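Local coordinates for TIR-like domain-containing protein (Prevotella corporis, PDB 7EBD) that belongs to the bacterial STING family and, as a two-chain assembly, holds a bound C2E molecule in a pocket to which both chains contribute, at residues Ser13-Gly17 against Phe18-Ala22; Ala61-Phe64 against Tyr65-Gln68; Lys89-Asp93 against Thr94-Tyr98; Glu133-Asn136 against Phe137-Val140. All coordinates share one frame; numbering follows the deposited sequence.

Contact 1: Ser13-Gly17 against Phe18-Ala22. With C2E (9,9'-[(2R,3R,3aS,5S,7aR,9R,10R,10aS,12S,14aR)-3,5,10,12-tetrahydroxy-5,12-dioxidooctahydro-2H,7H-difuro[3,2-d:3',2'-j][1,3,7,9,2,8]tetraoxadiphosphacyclododecine-2,9-diyl]bis(2-amino-1,9-dihydro-6H-purin-6-one)), chain E.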
loop_
_atom_site.group_PDB
_atom_site.type_symbol
_atom_site.label_atom_id
_atom_site.label_comp_id
_atom_site.label_asym_id
_atom_site.label_seq_id
_atom_site.Cartn_x
_atom_site.Cartn_y
_atom_site.Cartn_z
ATOM N N SER A 13 5.201 -2.632 -6.129
ATOM C CA SER A 13 3.924 -2.107 -5.653
ATOM C C SER A 13 4.097 -0.742 -5.001
ATOM O O SER A 13 3.279 0.162 -5.213
ATOM C CB SER A 13 3.284 -3.089 -4.670
ATOM O OG SER A 13 2.812 -4.246 -5.334
ATOM N N TYR A 14 5.165 -0.569 -4.220
ATOM C CA TYR A 14 5.421 0.716 -3.578
ATOM C C TYR A 14 5.698 1.803 -4.609
ATOM O O TYR A 14 5.237 2.941 -4.462
ATOM C CB TYR A 14 6.591 0.571 -2.604
ATOM C CG TYR A 14 6.974 1.835 -1.869
ATOM C CD1 TYR A 14 6.077 2.466 -1.017
ATOM C CD2 TYR A 14 8.245 2.382 -2.004
ATOM C CE1 TYR A 14 6.427 3.617 -0.336
ATOM C CE2 TYR A 14 8.605 3.531 -1.324
ATOM C CZ TYR A 14 7.690 4.146 -0.494
ATOM O OH TYR A 14 8.043 5.290 0.184
ATOM N N PHE A 15 6.431 1.466 -5.671
ATOM C CA PHE A 15 6.727 2.447 -6.709
ATOM C C PHE A 15 5.476 2.811 -7.501
ATOM O O PHE A 15 5.225 3.992 -7.768
ATOM C CB PHE A 15 7.817 1.906 -7.635
ATOM C CG PHE A 15 8.134 2.804 -8.799
ATOM C CD1 PHE A 15 9.021 3.859 -8.658
ATOM C CD2 PHE A 15 7.548 2.589 -10.037
ATOM C CE1 PHE A 15 9.312 4.684 -9.728
ATOM C CE2 PHE A 15 7.834 3.411 -11.111
ATOM C CZ PHE A 15 8.718 4.460 -10.956
ATOM N N GLU A 16 4.673 1.811 -7.872
ATOM C CA GLU A 16 3.488 2.068 -8.686
ATOM C C GLU A 16 2.412 2.803 -7.899
ATOM O O GLU A 16 1.690 3.638 -8.457
ATOM C CB GLU A 16 2.938 0.755 -9.242
ATOM C CG GLU A 16 3.817 0.093 -10.295
ATOM C CD GLU A 16 4.041 0.977 -11.509
ATOM O OE1 GLU A 16 5.204 1.109 -11.947
ATOM O OE2 GLU A 16 3.057 1.550 -12.021
ATOM N N GLY A 17 2.279 2.505 -6.608
ATOM C CA GLY A 17 1.217 3.072 -5.809
ATOM C C GLY A 17 1.549 4.324 -5.033
ATOM O O GLY A 17 0.663 4.872 -4.370
ATOM N N PHE A 18 2.790 4.809 -5.082
ATOM C CA PHE A 18 3.140 5.986 -4.295
ATOM C C PHE A 18 4.262 6.811 -4.913
ATOM O O PHE A 18 4.066 7.989 -5.229
ATOM C CB PHE A 18 3.529 5.574 -2.873
ATOM C CG PHE A 18 4.082 6.701 -2.051
ATOM C CD1 PHE A 18 3.248 7.697 -1.567
ATOM C CD2 PHE A 18 5.437 6.770 -1.766
ATOM C CE1 PHE A 18 3.755 8.741 -0.814
ATOM C CE2 PHE A 18 5.949 7.811 -1.015
ATOM C CZ PHE A 18 5.108 8.798 -0.537
ATOM N N VAL A 19 5.439 6.203 -5.086
ATOM C CA VAL A 19 6.629 6.963 -5.475
ATOM C C VAL A 19 6.421 7.642 -6.822
ATOM O O VAL A 19 6.716 8.831 -6.990
ATOM C CB VAL A 19 7.866 6.050 -5.493
ATOM C CG1 VAL A 19 9.085 6.819 -5.984
ATOM C CG2 VAL A 19 8.117 5.480 -4.113
ATOM N N LYS A 20 5.924 6.892 -7.807
ATOM C CA LYS A 20 5.719 7.452 -9.140
ATOM C C LYS A 20 4.723 8.605 -9.105
ATOM O O LYS A 20 4.965 9.671 -9.686
ATOM C CB LYS A 20 5.258 6.350 -10.095
ATOM C CG LYS A 20 5.110 6.786 -11.542
ATOM C CD LYS A 20 4.909 5.584 -12.452
ATOM C CE LYS A 20 3.679 4.783 -12.058
ATOM N NZ LYS A 20 2.414 5.470 -12.438
ATOM N N LEU A 21 3.599 8.413 -8.411
ATOM C CA LEU A 21 2.582 9.457 -8.333
ATOM C C LEU A 21 3.101 10.681 -7.588
ATOM O O LEU A 21 2.829 11.820 -7.986
ATOM C CB LEU A 21 1.328 8.911 -7.652
ATOM C CG LEU A 21 0.802 7.558 -8.138
ATOM C CD1 LEU A 21 -0.379 7.105 -7.289
ATOM C CD2 LEU A 21 0.421 7.620 -9.610
ATOM N N ALA A 22 3.854 10.465 -6.504
ATOM C CA ALA A 22 4.399 11.589 -5.749
ATOM C C ALA A 22 5.407 12.377 -6.577
ATOM O O ALA A 22 5.400 13.614 -6.560
ATOM C CB ALA A 22 5.040 11.089 -4.454
HETATM P P1 C2E E . -1.043 0.308 -2.594
HETATM O O2P C2E E . -2.159 1.216 -3.052
HETATM O O1P C2E E . -0.469 -0.269 -3.860
HETATM O "O5'" C2E E . 0.224 1.094 -1.913
HETATM C "C5'" C2E E . 1.427 0.400 -1.798
HETATM C "C4'" C2E E . 2.331 1.124 -0.760
HETATM O "O4'" C2E E . 2.613 2.325 -1.183
HETATM C "C3'" C2E E . 1.574 1.327 0.571
HETATM O "O3'" C2E E . 1.785 0.266 1.378
HETATM C "C2'" C2E E . 2.235 2.598 1.133
HETATM O "O2'" C2E E . 3.523 2.259 1.812
HETATM C "C1'" C2E E . 2.492 3.333 0.081
HETATM N N9 C2E E . 1.437 4.283 -0.135
HETATM C C8 C2E E . 0.399 4.063 -0.956
HETATM N N7 C2E E . -0.348 5.184 -0.865
HETATM C C5 C2E E . 0.242 6.034 -0.014
HETATM C C6 C2E E . -0.135 7.438 0.475
HETATM O O6 C2E E . -1.121 7.963 0.085
HETATM N N1 C2E E . 0.707 8.119 1.407
HETATM C C2 C2E E . 1.907 7.491 1.891
HETATM N N2 C2E E . 2.763 8.180 2.838
HETATM N N3 C2E E . 2.268 6.154 1.426
HETATM C C4 C2E E . 1.386 5.457 0.453
HETATM P P11 C2E E . 0.684 0.167 2.622
HETATM O O21 C2E E . 0.690 1.310 3.608
HETATM O O11 C2E E . 1.085 -1.049 3.423
HETATM O O5A C2E E . -0.768 -0.185 1.923
HETATM C C5A C2E E . -0.798 -1.505 1.453
HETATM C C4A C2E E . -2.054 -1.742 0.711
HETATM O O4A C2E E . -3.085 -1.620 1.503
HETATM C C3A C2E E . -2.260 -0.585 -0.490
HETATM O O3A C2E E . -1.551 -1.017 -1.741
HETATM C C2A C2E E . -3.465 -0.530 -0.687
HETATM O O2A C2E E . -3.917 -1.631 -1.609
HETATM C C1A C2E E . -4.103 -0.773 0.778
HETATM N N91 C2E E . -4.274 0.371 1.390
HETATM C C81 C2E E . -3.492 1.015 2.277
HETATM N N71 C2E E . -4.124 2.159 2.602
HETATM C C51 C2E E . -5.268 2.202 1.926
HETATM C C61 C2E E . -6.385 3.243 1.894
HETATM O O61 C2E E . -6.301 4.218 2.557
HETATM N N11 C2E E . -7.529 3.040 1.063
HETATM C C21 C2E E . -7.626 1.852 0.255
HETATM N N21 C2E E . -8.788 1.644 -0.591
HETATM N N31 C2E E . -6.558 0.860 0.289
HETATM C C41 C2E E . -5.369 1.079 1.162
#
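The aromatic rings of Tyr14 and Phe18 run alongside each other, their planes 28° apart and offset so that only the rims meet, Tyr14 CE1 coming 3.6 Å from Phe18 CD2. Phe18 then lays one face over a guanine of C2E, CE1 standing 3.5 Å from C2E C2, while Tyr14 meets the ribose with its edge. Flat aromatic residues suit both tasks. The Tyr14 hydroxyl is hydrogen-bonded to Asp99.

Val19 reaches across the Tyr14 side chain, and its CG2 presses on Tyr14 CE2 at 3.4 Å. All this belongs to helix 6-28, which lines the ligand pocket of this STING domain and widens here into a pi-type turn: Lys20 N bonds to Phe15 O at 3.0 Å, five residues back, and Val19 N more weakly to Tyr14 O at 3.3 Å. Gly17, without a side chain, lets the backbone come up beside the ligand, Gly17 O lying 3.5 Å from C2E C8.

On another side of the helix Phe15 carries its ring anti to its own backbone N (chi1 176°), which brings one face under Lys20 CB in a CH-pi contact, 4.2 Å from the centroid and 18° off the ring normal. Beyond that the lysine chain bends twice, and NZ makes a long salt bridge of 4.0 Å with Glu16 OE2, whose carboxylate is paired more strongly through OE1 with Lys109 of the second subunit.

Contact 2: Ala61-Phe64 against Tyr65-Gln68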
loop_
_atom_site.group_PDB
_atom_site.type_symbol
_atom_site.label_atom_id
_atom_site.label_comp_id
_atom_site.label_asym_id
_atom_site.label_seq_id
_atom_site.Cartn_x
_atom_site.Cartn_y
_atom_site.Cartn_z
ATOM N N ALA A 61 7.923 4.879 11.734
ATOM C CA ALA A 61 7.632 5.990 10.834
ATOM C C ALA A 61 7.139 7.209 11.602
ATOM O O ALA A 61 7.583 8.331 11.340
ATOM C CB ALA A 61 6.604 5.562 9.787
HETATM N N MSE A 62 6.230 7.010 12.553
HETATM C CA MSE A 62 5.725 8.110 13.373
HETATM C C MSE A 62 6.846 8.772 14.168
HETATM O O MSE A 62 6.938 10.002 14.235
HETATM C CB MSE A 62 4.629 7.619 14.321
HETATM C CG MSE A 62 3.266 7.466 13.665
HETATM SE SE MSE A 62 1.866 6.875 14.891
HETATM C CE MSE A 62 2.423 5.023 15.131
ATOM N N LEU A 63 7.707 7.943 14.763
ATOM C CA LEU A 63 8.825 8.470 15.538
ATOM C C LEU A 63 9.784 9.260 14.655
ATOM O O LEU A 63 10.240 10.344 15.036
ATOM C CB LEU A 63 9.556 7.329 16.243
ATOM C CG LEU A 63 10.479 7.710 17.400
ATOM C CD1 LEU A 63 9.703 8.421 18.500
ATOM C CD2 LEU A 63 11.182 6.476 17.944
ATOM N N PHE A 64 10.095 8.736 13.466
ATOM C CA PHE A 64 10.988 9.444 12.556
ATOM C C PHE A 64 10.372 10.755 12.087
ATOM O O PHE A 64 11.068 11.772 11.977
ATOM C CB PHE A 64 11.331 8.553 11.362
ATOM C CG PHE A 64 12.094 9.256 10.275
ATOM C CD1 PHE A 64 13.454 9.483 10.402
ATOM C CD2 PHE A 64 11.454 9.678 9.122
ATOM C CE1 PHE A 64 14.161 10.125 9.401
ATOM C CE2 PHE A 64 12.156 10.321 8.118
ATOM C CZ PHE A 64 13.511 10.543 8.258
ATOM N N TYR A 65 9.068 10.754 11.804
ATOM C CA TYR A 65 8.409 11.977 11.357
ATOM C C TYR A 65 8.392 13.030 12.455
ATOM O O TYR A 65 8.591 14.221 12.182
ATOM C CB TYR A 65 6.984 11.678 10.886
ATOM C CG TYR A 65 6.892 10.713 9.724
ATOM C CD1 TYR A 65 7.973 10.505 8.877
ATOM C CD2 TYR A 65 5.717 10.017 9.469
ATOM C CE1 TYR A 65 7.889 9.626 7.815
ATOM C CE2 TYR A 65 5.623 9.137 8.408
ATOM C CZ TYR A 65 6.711 8.945 7.584
ATOM O OH TYR A 65 6.618 8.070 6.527
ATOM N N LYS A 66 8.161 12.618 13.705
ATOM C CA LYS A 66 8.132 13.598 14.787
ATOM C C LYS A 66 9.535 14.109 15.102
ATOM O O LYS A 66 9.714 15.291 15.414
ATOM C CB LYS A 66 7.471 12.991 16.028
ATOM C CG LYS A 66 7.242 13.966 17.187
ATOM C CD LYS A 66 8.415 14.039 18.154
ATOM C CE LYS A 66 8.453 12.830 19.069
ATOM N NZ LYS A 66 9.840 12.501 19.499
ATOM N N LYS A 67 10.545 13.239 15.011
ATOM C CA LYS A 67 11.913 13.663 15.291
ATOM C C LYS A 67 12.487 14.552 14.194
ATOM O O LYS A 67 13.493 15.230 14.430
ATOM C CB LYS A 67 12.819 12.449 15.499
ATOM C CG LYS A 67 12.535 11.663 16.771
ATOM C CD LYS A 67 13.572 10.571 16.978
ATOM C CE LYS A 67 13.416 9.902 18.331
ATOM N NZ LYS A 67 14.462 8.863 18.553
ATOM N N GLN A 68 11.880 14.566 13.009
ATOM C CA GLN A 68 12.351 15.394 11.908
ATOM C C GLN A 68 11.603 16.714 11.794
ATOM O O GLN A 68 11.952 17.536 10.941
ATOM C CB GLN A 68 12.243 14.626 10.586
ATOM C CG GLN A 68 13.212 13.460 10.453
ATOM C CD GLN A 68 14.663 13.895 10.425
ATOM O OE1 GLN A 68 15.002 14.933 9.858
ATOM N NE2 GLN A 68 15.530 13.097 11.039
#
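Tyr65 N, Lys66 N and Lys67 N reach back four residues to the carbonyl oxygens of Ala61, Met62 (a selenomethionine) and Leu63. The next backbone bond in the series, from Gln68 N to Phe64 O, is weak, 3.1 Å long and bent to 126° at the hydrogen.

Two aromatic rings carry most of the side-chain packing. The Tyr65 ring lies with one face against Ala61 O, 3.0 Å from CG, because chi1 of -61° sets CG beside the backbone N and turns the ring back along the helix. Ala61, small enough to admit the ring, touches Tyr65 CE2 with its CB at 4.0 Å. Phe64 offers a face to Gln68, whose CG stands 3.8 Å from the ring centroid in a CH-pi contact; the edge of the Phe64 ring meets Tyr65, with Phe64 CD2 3.6 Å from Tyr65 CD1.

Aliphatic packing is left to the exposed side, where Lys67, an exposed residue with an extended chain, lays CE 3.8 Å from Leu63 CG. Tyr65 OH is hydrogen-bonded to Met100 N, and Phe64 packs on Tyr98. The arrangement is that of the C-terminal turns of helix 57-67, packed by its aromatic residues against the end of strand 94-99.

Contact 3: Lys89-Asp93 against Thr94-Tyr98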
loop_
_atom_site.group_PDB
_atom_site.type_symbol
_atom_site.label_atom_id
_atom_site.label_comp_id
_atom_site.label_asym_id
_atom_site.label_seq_id
_atom_site.Cartn_x
_atom_site.Cartn_y
_atom_site.Cartn_z
ATOM N N LYS A 89 8.224 19.155 5.073
ATOM C CA LYS A 89 8.722 20.349 5.735
ATOM C C LYS A 89 9.275 21.291 4.674
ATOM O O LYS A 89 9.401 20.938 3.495
ATOM C CB LYS A 89 9.791 20.017 6.784
ATOM C CG LYS A 89 11.124 19.589 6.199
ATOM C CD LYS A 89 12.098 19.161 7.284
ATOM C CE LYS A 89 13.084 20.270 7.609
ATOM N NZ LYS A 89 14.223 19.775 8.432
ATOM N N GLU A 90 9.590 22.507 5.108
ATOM C CA GLU A 90 10.133 23.546 4.248
ATOM C C GLU A 90 11.612 23.724 4.559
ATOM O O GLU A 90 11.994 23.838 5.728
ATOM C CB GLU A 90 9.381 24.862 4.450
ATOM C CG GLU A 90 10.142 26.098 4.007
ATOM C CD GLU A 90 9.457 27.384 4.427
ATOM O OE1 GLU A 90 8.223 27.481 4.270
ATOM O OE2 GLU A 90 10.155 28.296 4.919
ATOM N N GLU A 91 12.441 23.731 3.515
ATOM C CA GLU A 91 13.875 23.995 3.625
ATOM C C GLU A 91 14.175 25.093 2.610
ATOM O O GLU A 91 14.414 24.813 1.431
ATOM C CB GLU A 91 14.703 22.739 3.376
ATOM C CG GLU A 91 16.205 22.944 3.515
ATOM C CD GLU A 91 16.724 22.553 4.886
ATOM O OE1 GLU A 91 15.897 22.337 5.798
ATOM O OE2 GLU A 91 17.959 22.461 5.053
ATOM N N GLY A 92 14.139 26.337 3.070
ATOM C CA GLY A 92 14.299 27.459 2.163
ATOM C C GLY A 92 13.142 27.500 1.187
ATOM O O GLY A 92 11.973 27.606 1.573
ATOM N N ASP A 93 13.457 27.385 -0.100
ATOM C CA ASP A 93 12.452 27.350 -1.151
ATOM C C ASP A 93 12.103 25.931 -1.574
ATOM O O ASP A 93 11.354 25.746 -2.539
ATOM C CB ASP A 93 12.928 28.155 -2.363
ATOM C CG ASP A 93 13.090 29.630 -2.055
ATOM O OD1 ASP A 93 12.166 30.220 -1.459
ATOM O OD2 ASP A 93 14.144 30.199 -2.409
ATOM N N THR A 94 12.624 24.928 -0.874
ATOM C CA THR A 94 12.424 23.533 -1.238
ATOM C C THR A 94 11.390 22.889 -0.325
ATOM O O THR A 94 11.386 23.112 0.889
ATOM C CB THR A 94 13.742 22.760 -1.160
ATOM O OG1 THR A 94 14.717 23.396 -1.995
ATOM C CG2 THR A 94 13.552 21.321 -1.622
ATOM N N LEU A 95 10.502 22.100 -0.920
ATOM C CA LEU A 95 9.556 21.281 -0.171
ATOM C C LEU A 95 10.148 19.883 -0.039
ATOM O O LEU A 95 10.304 19.171 -1.038
ATOM C CB LEU A 95 8.197 21.234 -0.863
ATOM C CG LEU A 95 7.169 20.315 -0.198
ATOM C CD1 LEU A 95 6.709 20.880 1.137
ATOM C CD2 LEU A 95 5.990 20.067 -1.119
ATOM N N GLU A 96 10.490 19.492 1.189
ATOM C CA GLU A 96 11.085 18.186 1.453
ATOM C C GLU A 96 10.005 17.266 2.009
ATOM O O GLU A 96 9.533 17.464 3.132
ATOM C CB GLU A 96 12.262 18.302 2.419
ATOM C CG GLU A 96 13.370 19.222 1.939
ATOM C CD GLU A 96 14.598 19.160 2.825
ATOM O OE1 GLU A 96 15.690 19.551 2.357
ATOM O OE2 GLU A 96 14.475 18.712 3.984
ATOM N N VAL A 97 9.605 16.277 1.215
ATOM C CA VAL A 97 8.633 15.268 1.608
ATOM C C VAL A 97 9.393 14.025 2.035
ATOM O O VAL A 97 10.388 13.652 1.403
ATOM C CB VAL A 97 7.669 14.955 0.448
ATOM C CG1 VAL A 97 6.630 13.931 0.870
ATOM C CG2 VAL A 97 7.011 16.230 -0.047
ATOM N N TYR A 98 8.939 13.380 3.105
ATOM C CA TYR A 98 9.577 12.167 3.590
ATOM C C TYR A 98 8.561 11.035 3.660
ATOM O O TYR A 98 7.370 11.260 3.889
ATOM C CB TYR A 98 10.214 12.381 4.973
ATOM C CG TYR A 98 11.408 13.314 4.973
ATOM C CD1 TYR A 98 11.241 14.692 4.953
ATOM C CD2 TYR A 98 12.703 12.812 5.004
ATOM C CE1 TYR A 98 12.331 15.544 4.954
ATOM C CE2 TYR A 98 13.798 13.656 5.006
ATOM C CZ TYR A 98 13.607 15.020 4.981
ATOM O OH TYR A 98 14.697 15.861 4.982
#
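Glu91 N points almost straight at Thr94 O, 2.9 Å away with 177° at the hydrogen and in the carbonyl plane. In return Thr94 N meets Glu91 O from well above the carbonyl plane, and the two ends of the turn are thus joined twice. Further along, Lys89 N bonds to Glu96 O at 2.9 Å and Glu96 N to Lys89 O at 2.9 Å.

These residues belong to the beta hairpin of strands 84-91 and 94-99, closed by a type II' turn from Glu91 to Thr94. Gly92 fits the turn's first corner because its phi of 64° is easily reached without a side chain. Thr94 OG1 is hydrogen-bonded to Ser42 OG, which ties the turn to the adjoining strand 42-47.

The side chains of Lys89 and Glu96 travel together, because the residues are paired directly across the two strands, which puts both on one face of the sheet. Lys89 NZ stays 4.6 Å from Glu96 OE2, beyond a salt bridge, while Lys89 CD approaches the Tyr98 ring obliquely. A long cationic chain suits this place: its methylenes can pass the ring while the amine probably offsets the acid in part. Tyr98 OH donates to Glu96 OE2 at 3.0 Å, from above the carboxylate plane. Glu91 shares that face. Its CB lies 3.5 Å from Glu96 OE1, but Glu91 OE1 is also 4.3 Å from Glu96 OE2, a like-charge proximity that the lysine probably eases.

On the other face Leu95 sends CD1 to within 3.6 Å of Lys89 O and is buried against Tyr40 and Ser88.

Contact 4: Glu133-Asn136 against Phe137-Val140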
loop_
_atom_site.group_PDB
_atom_site.type_symbol
_atom_site.label_atom_id
_atom_site.label_comp_id
_atom_site.label_asym_id
_atom_site.label_seq_id
_atom_site.Cartn_x
_atom_site.Cartn_y
_atom_site.Cartn_z
ATOM N N GLU A 133 16.803 -8.858 2.036
ATOM C CA GLU A 133 15.517 -8.364 1.550
ATOM C C GLU A 133 15.506 -6.843 1.468
ATOM O O GLU A 133 14.996 -6.271 0.498
ATOM C CB GLU A 133 14.383 -8.869 2.441
ATOM C CG GLU A 133 14.009 -10.323 2.198
ATOM C CD GLU A 133 13.345 -10.538 0.849
ATOM O OE1 GLU A 133 12.106 -10.401 0.766
ATOM O OE2 GLU A 133 14.060 -10.844 -0.128
HETATM N N MSE A 134 16.073 -6.174 2.470
HETATM C CA MSE A 134 16.176 -4.717 2.467
HETATM C C MSE A 134 16.978 -4.200 1.277
HETATM O O MSE A 134 16.556 -3.271 0.578
HETATM C CB MSE A 134 16.821 -4.227 3.765
HETATM C CG MSE A 134 15.966 -4.432 4.995
HETATM SE SE MSE A 134 14.389 -3.302 4.980
HETATM C CE MSE A 134 15.018 -1.895 6.171
ATOM N N ASN A 135 18.145 -4.810 1.055
ATOM C CA ASN A 135 19.016 -4.372 -0.028
ATOM C C ASN A 135 18.375 -4.620 -1.385
ATOM O O ASN A 135 18.482 -3.782 -2.286
ATOM C CB ASN A 135 20.368 -5.078 0.062
ATOM C CG ASN A 135 21.138 -4.700 1.311
ATOM O OD1 ASN A 135 20.984 -3.598 1.838
ATOM N ND2 ASN A 135 21.976 -5.613 1.788
ATOM N N ASN A 136 17.688 -5.754 -1.546
ATOM C CA ASN A 136 17.007 -6.015 -2.809
ATOM C C ASN A 136 15.853 -5.045 -3.027
ATOM O O ASN A 136 15.638 -4.574 -4.151
ATOM C CB ASN A 136 16.508 -7.458 -2.853
ATOM C CG ASN A 136 15.882 -7.812 -4.185
ATOM O OD1 ASN A 136 16.577 -7.959 -5.190
ATOM N ND2 ASN A 136 14.560 -7.945 -4.203
ATOM N N PHE A 137 15.097 -4.738 -1.969
ATOM C CA PHE A 137 14.041 -3.738 -2.076
ATOM C C PHE A 137 14.610 -2.402 -2.536
ATOM O O PHE A 137 14.087 -1.776 -3.466
ATOM C CB PHE A 137 13.321 -3.596 -0.731
ATOM C CG PHE A 137 12.311 -2.479 -0.688
ATOM C CD1 PHE A 137 10.998 -2.701 -1.066
ATOM C CD2 PHE A 137 12.671 -1.213 -0.250
ATOM C CE1 PHE A 137 10.067 -1.680 -1.020
ATOM C CE2 PHE A 137 11.744 -0.188 -0.204
ATOM C CZ PHE A 137 10.440 -0.423 -0.589
ATOM N N LYS A 138 15.696 -1.959 -1.895
ATOM C CA LYS A 138 16.306 -0.685 -2.264
ATOM C C LYS A 138 16.831 -0.714 -3.694
ATOM O O LYS A 138 16.693 0.268 -4.431
ATOM C CB LYS A 138 17.425 -0.335 -1.282
ATOM C CG LYS A 138 16.929 -0.013 0.119
ATOM C CD LYS A 138 18.032 0.576 0.983
ATOM C CE LYS A 138 19.204 -0.377 1.113
ATOM N NZ LYS A 138 20.294 0.203 1.942
ATOM N N ARG A 139 17.423 -1.834 -4.108
ATOM C CA ARG A 139 17.969 -1.931 -5.458
ATOM C C ARG A 139 16.865 -1.868 -6.506
ATOM O O ARG A 139 16.983 -1.148 -7.504
ATOM C CB ARG A 139 18.773 -3.225 -5.604
ATOM C CG ARG A 139 19.312 -3.464 -7.004
ATOM C CD ARG A 139 19.881 -4.867 -7.153
ATOM N NE ARG A 139 18.848 -5.894 -7.031
ATOM C CZ ARG A 139 18.135 -6.363 -8.051
ATOM N NH1 ARG A 139 18.341 -5.899 -9.277
ATOM N NH2 ARG A 139 17.217 -7.299 -7.847
ATOM N N VAL A 140 15.779 -2.617 -6.295
ATOM C CA VAL A 140 14.674 -2.599 -7.251
ATOM C C VAL A 140 14.027 -1.220 -7.290
ATOM O O VAL A 140 13.690 -0.707 -8.366
ATOM C CB VAL A 140 13.650 -3.698 -6.914
ATOM C CG1 VAL A 140 12.429 -3.583 -7.815
ATOM C CG2 VAL A 140 14.284 -5.075 -7.049
#
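Asn136 and Arg139 are joined through their side chains. Asn136 CB leaves the helix beside the next peptide, 3.2 Å from Phe137 N, and with CG anti to the backbone N (chi1 -176°) the amide leans toward the following turn. There OD1 receives Arg139 NH2 at 2.8 Å in a nearly straight bond, 168° at the hydrogen. The oxygen sits at the edge of the guanidinium and in its plane, although the amide and guanidinium planes are 44° apart; the arginine gets its nitrogen there by bending at chi3. ND2, the other tip, passes 4.1 Å from Val140 CG2 and donates hydrogen bonds to Ser7 and Thr8. Asparagine suits the position because one short group both accepts and donates.

The backbone beneath is regular alpha helix, each N-H from Phe137 to Val140 bonding four residues back; Val140 CG2 also rests 3.2 Å from Asn136 O. Along the outer side Lys138 lies beside Asn135, with Lys138 CE 3.8 Å from Asn135 OD1. Phe137, apolar and buried, turns its ring away from this turn to pack on Ile10, Ala11 and Leu104.

Ser7 OG is also hydrogen-bonded to Glu133 OE2, so two residues of helix 124-146 hold the start of helix 6-28. The charged donor on Asn136 OD1 would probably polarise the amide and make ND2 a somewhat better donor to that helix.

All four contacts are local and follow one another in series along the chain; none nests in or crosses another. Only contact 3 closes a turn, between strands 84-91 and 94-99; the others lie along single helices. Contact 1, on helix 6-28 beside the ligand, lies between the sheet, where Phe18 packs on Ile84 and Ile86, and helix 124-146. Contact 2, at the end of helix 57-67, is about 21 Å from contact 1 between centres and on the opposite side of the chain's centre. It packs on the hairpin of contact 3, where Phe64 meets Tyr98 and Gln68 meets Lys89. Contact 4, on helix 124-146, returns to the first helix, Phe137 touching Tyr14 of contact 1.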